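Side-chain contacts in transcription termination factor FttA (Methanosarcina mazei, PDB 2XR1), which probably terminates transcription by cutting nascent RNA at the exit channel of RNA polymerase, as a zinc-dependent homodimeric nuclease of the metallo-beta-lactamase superfamily: residues Arg162-Ile165 against Leu166-Gly170; Cys192-Val195 against Gly196-Cys199; Gln401-Val404 against Lys405-Glu409; Leu589-Tyr592 against Val593-Gln597; Asp609-Ala612 against Cys613-Ala617. All blocks are in the same frame, centred on the assembly; numbering follows the deposited sequence.

Five short-range contacts, each within one continuous run of chain, follow one another in series from interaction 1 to interaction 5. Interaction 1 lies on helix 159-173 and interaction 3 on helix 393-409 of the beta-CASP region; their centres are about 55 Å apart, on opposite sides of the chain's centre. The other three gather round the metallo-beta-lactamase core. Interaction 2, in the loop between strands 185-190 and 199-203, touches interaction 5 on helix 610-624, their centres about 12 Å apart. Interaction 4, on helix 586-594, packs Leu589 against Leu616 of interaction 5. The zinc-binding region thus brings together parts distant in sequence.

Interaction 1: Arg162-Ile165 against Leu166-Gly170; sequences RKEI and LKTVG
The guanidinium of Arg162 has Leu166 over one face: CD2 stands 4.2 Å above the plane of the Arg162 group, over its centre, and Leu166 CG lies 4.2 Å from Arg162 NE. A bend at chi2 of Arg162 (64°) brings the flat end round to its neighbour one turn on. The amino groups are held outside the pair, NH1 by the carbonyl of Lys306 and NH2 by that of Thr308, so the plane on which Leu166 rests is tethered through both nitrogens. The pairs are three or four residues apart along helix 159-173, which joins the KH part of the chain to the metallo-beta-lactamase core and here touches both: Leu166 and Lys167 lean on strand 30-33, Ile165 on His307 and Val169 on Pro265. Further round the helix, Glu164 O accepts twice from Thr168, from N at 3.1 Å and from OG1 at 3.2 Å, the two donors coming from opposite faces of the carbonyl plane. The hydroxyl can fold back because OG1 sits beside its own backbone N (chi1 -64°). Glu164 OE1 also forms a weak salt bridge to Lys167 NZ at 3.5 Å. Lys163 and Lys167 meet through their aliphatic parts, CE to CE at 3.8 Å, while their ammonium groups stand farther apart, NZ to NZ 4.8 Å. On the apolar side Ile165 CG2 reaches Val169 CG2 at 4.2 Å.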
loop_
_atom_site.group_PDB
_atom_site.type_symbol
_atom_site.label_atom_id
_atom_site.label_comp_id
_atom_site.label_asym_id
_atom_site.label_seq_id
_atom_site.Cartn_x
_atom_site.Cartn_y
_atom_site.Cartn_z
ATOM N N ARG B 162 3.269 -0.177 33.515
ATOM C CA ARG B 162 3.013 -1.468 32.876
ATOM C C ARG B 162 1.548 -1.877 32.953
ATOM O O ARG B 162 0.946 -2.225 31.946
ATOM C CB ARG B 162 3.849 -2.554 33.544
ATOM C CG ARG B 162 3.539 -3.959 33.100
ATOM C CD ARG B 162 3.845 -4.138 31.666
ATOM N NE ARG B 162 3.860 -5.550 31.276
ATOM C CZ ARG B 162 4.282 -5.994 30.098
ATOM N NH1 ARG B 162 4.720 -5.145 29.180
ATOM N NH2 ARG B 162 4.249 -7.292 29.826
ATOM N N LYS B 163 0.988 -1.848 34.159
ATOM C CA LYS B 163 -0.425 -2.138 34.355
ATOM C C LYS B 163 -1.285 -1.203 33.502
ATOM O O LYS B 163 -2.270 -1.623 32.897
ATOM C CB LYS B 163 -0.802 -2.045 35.832
ATOM C CG LYS B 163 -2.259 -2.409 36.106
ATOM C CD LYS B 163 -2.659 -2.204 37.572
ATOM C CE LYS B 163 -4.174 -2.316 37.805
ATOM N NZ LYS B 163 -4.544 -1.882 39.213
ATOM N N GLU B 164 -0.886 0.055 33.412
ATOM C CA GLU B 164 -1.649 1.017 32.643
ATOM C C GLU B 164 -1.558 0.784 31.151
ATOM O O GLU B 164 -2.549 0.937 30.446
ATOM C CB GLU B 164 -1.210 2.432 33.002
ATOM C CG GLU B 164 -2.144 3.531 32.502
ATOM C CD GLU B 164 -3.618 3.411 33.031
ATOM O OE1 GLU B 164 -3.867 3.573 34.276
ATOM O OE2 GLU B 164 -4.519 3.153 32.168
ATOM N N ILE B 165 -0.378 0.405 30.664
ATOM C CA ILE B 165 -0.200 0.064 29.264
ATOM C C ILE B 165 -0.980 -1.202 28.924
ATOM O O ILE B 165 -1.505 -1.305 27.830
ATOM C CB ILE B 165 1.283 -0.192 28.932
ATOM C CG1 ILE B 165 2.099 1.070 29.061
ATOM C CG2 ILE B 165 1.482 -0.754 27.490
ATOM C CD1 ILE B 165 3.528 0.786 29.295
ATOM N N LEU B 166 -1.035 -2.185 29.824
ATOM C CA LEU B 166 -1.840 -3.381 29.574
ATOM C C LEU B 166 -3.321 -3.033 29.489
ATOM O O LEU B 166 -4.030 -3.578 28.643
ATOM C CB LEU B 166 -1.614 -4.475 30.627
ATOM C CG LEU B 166 -0.253 -5.218 30.620
ATOM C CD1 LEU B 166 -0.285 -6.394 31.556
ATOM C CD2 LEU B 166 0.156 -5.678 29.252
ATOM N N LYS B 167 -3.793 -2.128 30.336
ATOM C CA LYS B 167 -5.194 -1.746 30.295
ATOM C C LYS B 167 -5.542 -1.081 28.985
ATOM O O LYS B 167 -6.645 -1.265 28.473
ATOM C CB LYS B 167 -5.539 -0.767 31.397
ATOM C CG LYS B 167 -5.775 -1.366 32.746
ATOM C CD LYS B 167 -6.364 -0.300 33.692
ATOM C CE LYS B 167 -5.610 -0.221 35.011
ATOM N NZ LYS B 167 -5.866 1.093 35.689
ATOM N N THR B 168 -4.620 -0.281 28.459
ATOM C CA THR B 168 -4.906 0.518 27.258
ATOM C C THR B 168 -4.944 -0.396 26.042
ATOM O O THR B 168 -5.852 -0.346 25.227
ATOM C CB THR B 168 -3.886 1.720 27.092
ATOM O OG1 THR B 168 -4.051 2.631 28.193
ATOM C CG2 THR B 168 -4.142 2.496 25.813
ATOM N N VAL B 169 -3.934 -1.231 25.951
ATOM C CA VAL B 169 -3.834 -2.241 24.907
ATOM C C VAL B 169 -5.035 -3.174 24.943
ATOM O O VAL B 169 -5.592 -3.514 23.896
ATOM C CB VAL B 169 -2.553 -3.043 25.090
ATOM C CG1 VAL B 169 -2.584 -4.279 24.243
ATOM C CG2 VAL B 169 -1.385 -2.147 24.760
ATOM N N GLY B 170 -5.417 -3.574 26.163
ATOM C CA GLY B 170 -6.534 -4.481 26.379
ATOM C C GLY B 170 -7.832 -3.950 25.809
ATOM O O GLY B 170 -8.445 -4.628 24.981
#

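Interaction 2: Cys192-Val195 against Gly196-Cys199; sequences CKEV and GRSC
Glu194 and Arg197 form the ionic part of this contact, a two-pronged salt bridge across the turn of a loop. Arg197 presents itself side-on, giving NE to Glu194 OE2 at 2.8 Å and NH2 to Glu194 OE1 at 3.0 Å; a weak third bond runs from NH2 to OE2. The carboxylate lies at the edge of the guanidinium but is not coplanar with it, the two planes standing 49° apart. OE1 uses its syn lone pair, whereas NE meets OE2 on the syn side but 34° out of the carboxylate plane. Both side chains start with CG between the backbone N and the carbonyl carbon (chi1 63° in Glu194), then run out extended and cross at about a right angle.

Among the hydrogen bonds to other parts, Glu194 OE2 also accepts from Gly191 N and Asn633 ND2, and Arg197 NH1 reaches the carbonyl of Thr224. Both partners of the bridge are therefore fixed from outside as well.

The backbone contribution is Gly196, whose angles would jam a side chain against the carbonyl of Val195. By nearest atoms, the Val195 side chain is about 4 Å from that of His607 and Gly196 about 4 Å from that of Asp249, both zinc ligands.

The loop follows strand 185-190 and enters strand 199-203, its antiparallel neighbour in the mixed sheet of the metallo-beta-lactamase fold, with Lys193 brushing Glu610 of helix 610-624.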
loop_
_atom_site.group_PDB
_atom_site.type_symbol
_atom_site.label_atom_id
_atom_site.label_comp_id
_atom_site.label_asym_id
_atom_site.label_seq_id
_atom_site.Cartn_x
_atom_site.Cartn_y
_atom_site.Cartn_z
ATOM N N CYS B 192 12.333 -8.059 1.189
ATOM C CA CYS B 192 11.870 -8.674 -0.038
ATOM C C CYS B 192 12.933 -8.553 -1.108
ATOM O O CYS B 192 13.447 -7.466 -1.385
ATOM C CB CYS B 192 10.519 -8.073 -0.467
ATOM S SG CYS B 192 9.171 -8.530 0.742
ATOM N N LYS B 193 13.277 -9.696 -1.688
ATOM C CA LYS B 193 14.360 -9.777 -2.680
ATOM C C LYS B 193 15.662 -9.299 -2.064
ATOM O O LYS B 193 16.566 -8.862 -2.764
ATOM C CB LYS B 193 14.011 -9.006 -3.954
ATOM C CG LYS B 193 12.866 -9.617 -4.764
ATOM C CD LYS B 193 12.565 -8.750 -5.971
ATOM C CE LYS B 193 11.592 -9.365 -6.974
ATOM N NZ LYS B 193 10.208 -9.439 -6.450
ATOM N N GLU B 194 15.731 -9.393 -0.734
ATOM C CA GLU B 194 16.932 -9.047 0.039
ATOM C C GLU B 194 16.876 -9.845 1.359
ATOM O O GLU B 194 15.848 -10.357 1.765
ATOM C CB GLU B 194 17.031 -7.539 0.308
ATOM C CG GLU B 194 15.878 -7.004 1.159
ATOM C CD GLU B 194 15.700 -5.462 1.169
ATOM O OE1 GLU B 194 16.432 -4.679 0.478
ATOM O OE2 GLU B 194 14.783 -5.034 1.898
ATOM N N VAL B 195 18.022 -9.993 1.979
ATOM C CA VAL B 195 18.096 -10.413 3.366
ATOM C C VAL B 195 18.282 -9.136 4.107
ATOM O O VAL B 195 19.059 -8.298 3.670
ATOM C CB VAL B 195 19.307 -11.304 3.601
ATOM C CG1 VAL B 195 19.516 -11.465 5.033
ATOM C CG2 VAL B 195 19.074 -12.672 2.925
ATOM N N GLY B 196 17.572 -8.915 5.185
ATOM C CA GLY B 196 17.719 -7.657 5.884
ATOM C C GLY B 196 16.437 -6.860 5.924
ATOM O O GLY B 196 15.648 -6.916 5.005
ATOM N N ARG B 197 16.267 -6.147 7.043
ATOM C CA ARG B 197 15.189 -5.216 7.331
ATOM C C ARG B 197 13.792 -5.730 7.016
ATOM O O ARG B 197 12.970 -4.999 6.493
ATOM C CB ARG B 197 15.446 -3.857 6.699
ATOM C CG ARG B 197 15.681 -3.878 5.197
ATOM C CD ARG B 197 15.526 -2.491 4.558
ATOM N NE ARG B 197 15.515 -2.624 3.122
ATOM C CZ ARG B 197 15.459 -1.622 2.267
ATOM N NH1 ARG B 197 15.393 -0.371 2.703
ATOM N NH2 ARG B 197 15.487 -1.886 0.958
ATOM N N SER B 198 13.550 -6.988 7.372
ATOM C CA SER B 198 12.256 -7.581 7.372
ATOM C C SER B 198 11.303 -6.695 8.122
ATOM O O SER B 198 11.630 -6.176 9.218
ATOM C CB SER B 198 12.296 -8.942 8.056
ATOM O OG SER B 198 12.882 -9.978 7.240
ATOM N N CYS B 199 10.114 -6.540 7.534
ATOM C CA CYS B 199 9.062 -5.700 8.085
ATOM C C CYS B 199 7.839 -5.806 7.153
ATOM O O CYS B 199 7.952 -5.509 5.967
ATOM C CB CYS B 199 9.535 -4.250 8.174
ATOM S SG CYS B 199 8.331 -3.157 8.950
#

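Interaction 3: Gln401-Val404 against Lys405-Glu409; sequences QMVV and KNTIE
Thr407 and Val403 meet one turn apart on helix 393-409, in the beta-CASP region of this RNA-processing nuclease. Take Thr407 outward from its backbone. CB lies 3.5 Å from Val403 O, close to the carbonyl that also receives Thr407 N at 3.0 Å. With chi1 at -64°, the hydroxyl swings beside its own backbone N and back toward the preceding turn. OG1 ends 3.0 Å from Val403 O and is hydrogen-bonded with the hydroxyl of Thr533, on a strand of the parallel sheet.

In the next residue Ile408 CG1 likewise folds back, 3.4 Å from Val404 O, and lies loosely beside Val404 CG1 at 4.4 Å; this apolar stripe faces the loop containing Ile440 and Pro441. Gln401 sends NE2 to Ser434 OG of helix 423-436. Buried Val403, Val404, Thr407 and Ile408 thus turn inward, while Met402, Lys405 and Asn406 lie on the more exposed side. There Met402 SD is 4.3 Å from Lys405 CD. Asn406 N bonds to Met402 O at 2.9 Å; Asn406 ND2 lies 3.1 Å from that oxygen, but at an angle too poor for a second bond.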
loop_
_atom_site.group_PDB
_atom_site.type_symbol
_atom_site.label_atom_id
_atom_site.label_comp_id
_atom_site.label_asym_id
_atom_site.label_seq_id
_atom_site.Cartn_x
_atom_site.Cartn_y
_atom_site.Cartn_z
ATOM N N GLN B 401 35.019 -30.723 12.562
ATOM C CA GLN B 401 35.976 -31.308 13.469
ATOM C C GLN B 401 37.300 -31.419 12.777
ATOM O O GLN B 401 38.316 -31.125 13.359
ATOM C CB GLN B 401 35.521 -32.684 13.951
ATOM C CG GLN B 401 34.350 -32.598 14.904
ATOM C CD GLN B 401 33.707 -33.947 15.221
ATOM O OE1 GLN B 401 33.559 -34.810 14.349
ATOM N NE2 GLN B 401 33.317 -34.128 16.482
ATOM N N MET B 402 37.278 -31.810 11.516
ATOM C CA MET B 402 38.496 -31.965 10.753
ATOM C C MET B 402 39.188 -30.638 10.473
ATOM O O MET B 402 40.412 -30.543 10.567
ATOM C CB MET B 402 38.222 -32.729 9.456
ATOM C CG MET B 402 37.963 -34.236 9.716
ATOM S SD MET B 402 39.447 -35.118 10.339
ATOM C CE MET B 402 38.783 -36.747 10.727
ATOM N N VAL B 403 38.429 -29.604 10.147
ATOM C CA VAL B 403 39.040 -28.297 9.914
ATOM C C VAL B 403 39.678 -27.776 11.192
ATOM O O VAL B 403 40.814 -27.290 11.168
ATOM C CB VAL B 403 38.045 -27.298 9.404
ATOM C CG1 VAL B 403 38.615 -25.914 9.458
ATOM C CG2 VAL B 403 37.623 -27.684 7.992
ATOM N N VAL B 404 38.973 -27.901 12.308
ATOM C CA VAL B 404 39.495 -27.410 13.571
ATOM C C VAL B 404 40.652 -28.282 14.064
ATOM O O VAL B 404 41.674 -27.757 14.510
ATOM C CB VAL B 404 38.389 -27.262 14.628
ATOM C CG1 VAL B 404 38.995 -26.968 15.970
ATOM C CG2 VAL B 404 37.440 -26.124 14.235
ATOM N N LYS B 405 40.520 -29.596 13.913
ATOM C CA LYS B 405 41.588 -30.515 14.285
ATOM C C LYS B 405 42.852 -30.181 13.540
ATOM O O LYS B 405 43.910 -30.017 14.146
ATOM C CB LYS B 405 41.218 -31.950 13.968
ATOM C CG LYS B 405 42.204 -32.972 14.489
ATOM C CD LYS B 405 42.157 -34.202 13.605
ATOM C CE LYS B 405 42.333 -35.480 14.383
ATOM N NZ LYS B 405 42.329 -36.638 13.457
ATOM N N ASN B 406 42.734 -30.078 12.223
ATOM C CA ASN B 406 43.895 -29.826 11.393
ATOM C C ASN B 406 44.503 -28.479 11.764
ATOM O O ASN B 406 45.703 -28.411 11.973
ATOM C CB ASN B 406 43.575 -29.927 9.883
ATOM C CG ASN B 406 43.209 -31.364 9.427
ATOM O OD1 ASN B 406 43.631 -32.364 10.023
ATOM N ND2 ASN B 406 42.416 -31.449 8.341
ATOM N N THR B 407 43.694 -27.434 11.907
ATOM C CA THR B 407 44.235 -26.123 12.288
ATOM C C THR B 407 45.025 -26.176 13.593
ATOM O O THR B 407 46.043 -25.522 13.719
ATOM C CB THR B 407 43.157 -25.046 12.501
ATOM O OG1 THR B 407 42.463 -24.766 11.281
ATOM C CG2 THR B 407 43.800 -23.775 12.988
ATOM N N ILE B 408 44.549 -26.930 14.581
ATOM C CA ILE B 408 45.215 -26.929 15.879
ATOM C C ILE B 408 46.487 -27.765 15.827
ATOM O O ILE B 408 47.550 -27.334 16.271
ATOM C CB ILE B 408 44.294 -27.446 16.999
ATOM C CG1 ILE B 408 43.155 -26.463 17.276
ATOM C CG2 ILE B 408 45.091 -27.675 18.267
ATOM C CD1 ILE B 408 43.554 -25.020 17.235
ATOM N N GLU B 409 46.380 -28.961 15.273
ATOM C CA GLU B 409 47.501 -29.869 15.238
ATOM C C GLU B 409 48.702 -29.264 14.510
ATOM O O GLU B 409 49.841 -29.685 14.743
ATOM C CB GLU B 409 47.094 -31.187 14.592
ATOM C CG GLU B 409 46.492 -32.184 15.563
ATOM C CD GLU B 409 46.337 -33.561 14.935
ATOM O OE1 GLU B 409 47.346 -34.132 14.454
ATOM O OE2 GLU B 409 45.203 -34.077 14.913
#

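Interaction 4: Leu589-Tyr592 against Val593-Gln597; sequences LMEY and VKRMQ
Glu591 O takes the amide of Arg595 in a bond of 2.8 Å from Arg595 N, close to the end of helix 586-594, and the Arg595 side chain folds back over the same residue. Its chain is bent twice, at chi2 (104°) and chi3 (84°), which lays the guanidinium against the stem of Glu591. Glu591 CB lies 3.6 Å above the guanidinium plane, over its centre, so this is packing of a flat cation on aliphatic carbon. The two side chains run alongside each other in the same direction, with carboxylate and guanidinium planes 30° apart. Their charges meet loosely: Glu591 OE2 to Arg595 NH2 is a long salt bridge of 3.7 Å. Glu591 OE2 has a firmer ionic partner in Arg587 NE, one turn back, so the carboxylate probably helps to balance two arginines on the outer side of the helix.

Lys594 N bonds to Met590 O at 2.9 Å, and one residue earlier Val593 N makes only a weak bond of 3.4 Å to Leu589 O. On the buried side, Tyr592 swings away, and its ring neighbours the methyl end of Met596, though that approach is modelled too closely for its distance to be trusted. Tyr592 OH bonds to the carbonyl of Val368, and Tyr358 meets the ring edge-to-face.

Leu589 and Met590 press on helix 610-624, while Gln597, beyond the helix end, pairs its backbone with Asn369 and Phe371.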
loop_
_atom_site.group_PDB
_atom_site.type_symbol
_atom_site.label_atom_id
_atom_site.label_comp_id
_atom_site.label_asym_id
_atom_site.label_seq_id
_atom_site.Cartn_x
_atom_site.Cartn_y
_atom_site.Cartn_z
ATOM N N LEU B 589 13.103 -26.254 2.522
ATOM C CA LEU B 589 12.111 -25.246 2.184
ATOM C C LEU B 589 10.982 -25.912 1.398
ATOM O O LEU B 589 9.797 -25.725 1.687
ATOM C CB LEU B 589 12.742 -24.116 1.383
ATOM C CG LEU B 589 13.695 -23.249 2.240
ATOM C CD1 LEU B 589 14.613 -22.327 1.418
ATOM C CD2 LEU B 589 12.870 -22.446 3.214
ATOM N N MET B 590 11.353 -26.712 0.413
ATOM C CA MET B 590 10.368 -27.364 -0.426
ATOM C C MET B 590 9.557 -28.383 0.350
ATOM O O MET B 590 8.367 -28.499 0.141
ATOM C CB MET B 590 11.035 -28.044 -1.628
ATOM C CG MET B 590 11.511 -27.033 -2.678
ATOM S SD MET B 590 10.162 -26.418 -3.780
ATOM C CE MET B 590 10.283 -27.600 -5.141
ATOM N N GLU B 591 10.195 -29.108 1.259
ATOM C CA GLU B 591 9.515 -30.131 2.029
ATOM C C GLU B 591 8.504 -29.463 2.985
ATOM O O GLU B 591 7.382 -29.947 3.128
ATOM C CB GLU B 591 10.531 -31.033 2.763
ATOM C CG GLU B 591 11.345 -31.996 1.854
ATOM C CD GLU B 591 12.536 -32.766 2.589
ATOM O OE1 GLU B 591 13.097 -32.223 3.608
ATOM O OE2 GLU B 591 12.903 -33.934 2.140
ATOM N N TYR B 592 8.882 -28.321 3.556
ATOM C CA TYR B 592 8.029 -27.582 4.488
ATOM C C TYR B 592 6.669 -27.234 3.903
ATOM O O TYR B 592 5.644 -27.421 4.563
ATOM C CB TYR B 592 8.674 -26.277 4.912
ATOM C CG TYR B 592 7.902 -25.536 5.986
ATOM C CD1 TYR B 592 7.977 -25.933 7.306
ATOM C CD2 TYR B 592 7.150 -24.423 5.686
ATOM C CE1 TYR B 592 7.323 -25.273 8.302
ATOM C CE2 TYR B 592 6.452 -23.758 6.675
ATOM C CZ TYR B 592 6.553 -24.207 7.999
ATOM O OH TYR B 592 5.859 -23.579 9.015
ATOM N N VAL B 593 6.685 -26.693 2.689
ATOM C CA VAL B 593 5.459 -26.338 1.984
ATOM C C VAL B 593 4.775 -27.577 1.495
ATOM O O VAL B 593 3.596 -27.747 1.713
ATOM C CB VAL B 593 5.712 -25.397 0.798
ATOM C CG1 VAL B 593 4.395 -24.881 0.238
ATOM C CG2 VAL B 593 6.512 -24.234 1.231
ATOM N N LYS B 594 5.524 -28.466 0.861
ATOM C CA LYS B 594 4.965 -29.731 0.297
ATOM C C LYS B 594 4.169 -30.566 1.316
ATOM O O LYS B 594 3.131 -31.135 1.003
ATOM C CB LYS B 594 6.105 -30.608 -0.261
ATOM C CG LYS B 594 5.631 -31.918 -0.871
ATOM C CD LYS B 594 6.659 -32.645 -1.743
ATOM C CE LYS B 594 5.926 -33.738 -2.545
ATOM N NZ LYS B 594 6.642 -34.348 -3.747
ATOM N N ARG B 595 4.715 -30.669 2.516
ATOM C CA ARG B 595 4.130 -31.473 3.585
ATOM C C ARG B 595 3.199 -30.652 4.531
ATOM O O ARG B 595 2.605 -31.218 5.459
ATOM C CB ARG B 595 5.238 -32.110 4.412
ATOM C CG ARG B 595 5.543 -33.452 4.013
ATOM C CD ARG B 595 6.785 -33.601 3.232
ATOM N NE ARG B 595 7.961 -33.691 4.072
ATOM C CZ ARG B 595 9.079 -34.345 3.739
ATOM N NH1 ARG B 595 9.163 -35.030 2.615
ATOM N NH2 ARG B 595 10.140 -34.308 4.543
ATOM N N MET B 596 3.059 -29.351 4.283
ATOM C CA MET B 596 2.139 -28.532 5.073
ATOM C C MET B 596 0.697 -29.110 5.035
ATOM O O MET B 596 0.219 -29.566 3.981
ATOM C CB MET B 596 2.125 -27.094 4.578
ATOM C CG MET B 596 1.540 -26.171 5.579
ATOM S SD MET B 596 1.803 -24.448 5.208
ATOM C CE MET B 596 3.539 -24.280 5.646
ATOM N N GLN B 597 0.059 -29.121 6.212
ATOM C CA GLN B 597 -1.329 -29.557 6.407
ATOM C C GLN B 597 -2.085 -28.446 7.133
ATOM O O GLN B 597 -1.630 -27.950 8.174
ATOM C CB GLN B 597 -1.415 -30.800 7.279
ATOM C CG GLN B 597 -0.954 -32.071 6.658
ATOM C CD GLN B 597 -0.864 -33.243 7.666
ATOM O OE1 GLN B 597 0.202 -33.778 7.916
ATOM N NE2 GLN B 597 -1.996 -33.630 8.231
#

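Interaction 5: Asp609-Ala612 against Cys613-Ala617; sequences DEKA and CVDLA
Lys611 and Asp615 lie side by side one turn apart, pointing the same way, on helix 610-624, the helix of a beta-alpha-beta unit between parallel strands 602-606 and 627-630 of the metallo-beta-lactamase fold. Both chains leave the backbone with CG anti to N (chi1 -162° in Lys611, -160° in Asp615), which sends both off the same flank of the helix. The last torsion of Lys611, as modelled, brings NZ toward its neighbour, though it stays 4.0 Å from Asp615 OD2, a long salt bridge. The carboxylate has other partners: OD1 makes a salt bridge with Arg586 NH1, and OD2 accepts from Ala386 N. Lys611 is therefore a loose addition to a group already fixed by its surroundings. Along the backbone, Asp615 N bonds to Lys611 O at 2.9 Å.

Cys613 and Val614 turn to another side, where both pack on Ala630 of strand 627-630. Cys613 SG, beside its own backbone N, rests 4.0 Å from Asp609 O. Its side chain is about 6 Å, by nearest atoms, from that of His607, a zinc ligand just beyond the end of strand 602-606; the helix begins shortly after this ligand in the chain. The end of Leu616 leads off to Thr605 and Ala381.

At the start of the helix, Asp609 is the N-cap. Its carboxylate curls over the first turn (chi1 62°), and Asp609 OD1 is met nearly along its C-O axis by Ala612 N, 3.0 Å away.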
loop_
_atom_site.group_PDB
_atom_site.type_symbol
_atom_site.label_atom_id
_atom_site.label_comp_id
_atom_site.label_asym_id
_atom_site.label_seq_id
_atom_site.Cartn_x
_atom_site.Cartn_y
_atom_site.Cartn_z
ATOM N N ASP B 609 18.291 -13.404 -1.287
ATOM C CA ASP B 609 18.689 -12.504 -2.343
ATOM C C ASP B 609 17.708 -12.689 -3.505
ATOM O O ASP B 609 16.968 -13.664 -3.532
ATOM C CB ASP B 609 20.150 -12.684 -2.718
ATOM C CG ASP B 609 20.482 -14.079 -3.268
ATOM O OD1 ASP B 609 19.694 -14.663 -4.077
ATOM O OD2 ASP B 609 21.598 -14.569 -2.920
ATOM N N GLU B 610 17.657 -11.734 -4.424
ATOM C CA GLU B 610 16.623 -11.726 -5.457
ATOM C C GLU B 610 16.422 -13.069 -6.131
ATOM O O GLU B 610 15.316 -13.592 -6.125
ATOM C CB GLU B 610 16.908 -10.681 -6.532
ATOM C CG GLU B 610 15.728 -10.482 -7.463
ATOM C CD GLU B 610 15.942 -9.368 -8.450
ATOM O OE1 GLU B 610 17.129 -8.967 -8.675
ATOM O OE2 GLU B 610 14.907 -8.920 -9.006
ATOM N N LYS B 611 17.478 -13.622 -6.710
ATOM C CA LYS B 611 17.383 -14.913 -7.390
ATOM C C LYS B 611 16.857 -15.997 -6.438
ATOM O O LYS B 611 16.113 -16.856 -6.822
ATOM C CB LYS B 611 18.743 -15.323 -7.966
ATOM C CG LYS B 611 18.664 -16.394 -9.037
ATOM C CD LYS B 611 20.013 -17.136 -9.269
ATOM C CE LYS B 611 19.940 -18.067 -10.517
ATOM N NZ LYS B 611 18.519 -18.376 -11.052
ATOM N N ALA B 612 17.215 -15.939 -5.173
ATOM C CA ALA B 612 16.763 -16.967 -4.243
ATOM C C ALA B 612 15.239 -16.943 -4.153
ATOM O O ALA B 612 14.623 -17.989 -4.222
ATOM C CB ALA B 612 17.456 -16.811 -2.824
ATOM N N CYS B 613 14.646 -15.762 -3.980
ATOM C CA CYS B 613 13.190 -15.668 -3.752
ATOM C C CYS B 613 12.439 -16.093 -4.978
ATOM O O CYS B 613 11.491 -16.815 -4.897
ATOM C CB CYS B 613 12.772 -14.248 -3.368
ATOM S SG CYS B 613 13.445 -13.664 -1.723
ATOM N N VAL B 614 12.893 -15.636 -6.127
ATOM C CA VAL B 614 12.232 -15.924 -7.393
ATOM C C VAL B 614 12.375 -17.405 -7.794
ATOM O O VAL B 614 11.432 -18.015 -8.312
ATOM C CB VAL B 614 12.780 -14.935 -8.505
ATOM C CG1 VAL B 614 12.313 -15.310 -9.902
ATOM C CG2 VAL B 614 12.392 -13.461 -8.128
ATOM N N ASP B 615 13.540 -17.978 -7.535
ATOM C CA ASP B 615 13.778 -19.395 -7.829
ATOM C C ASP B 615 12.886 -20.290 -6.971
ATOM O O ASP B 615 12.224 -21.187 -7.459
ATOM C CB ASP B 615 15.237 -19.758 -7.530
ATOM C CG ASP B 615 15.704 -21.039 -8.234
ATOM O OD1 ASP B 615 14.898 -22.026 -8.407
ATOM O OD2 ASP B 615 16.925 -21.048 -8.604
ATOM N N LEU B 616 12.875 -20.040 -5.680
ATOM C CA LEU B 616 12.042 -20.809 -4.812
ATOM C C LEU B 616 10.563 -20.660 -5.194
ATOM O O LEU B 616 9.830 -21.649 -5.236
ATOM C CB LEU B 616 12.284 -20.417 -3.348
ATOM C CG LEU B 616 11.517 -21.263 -2.350
ATOM C CD1 LEU B 616 11.984 -22.709 -2.398
ATOM C CD2 LEU B 616 11.626 -20.700 -0.950
ATOM N N ALA B 617 10.113 -19.439 -5.466
ATOM C CA ALA B 617 8.702 -19.242 -5.783
ATOM C C ALA B 617 8.297 -20.114 -6.967
ATOM O O ALA B 617 7.401 -20.931 -6.833
ATOM C CB ALA B 617 8.362 -17.800 -6.038
#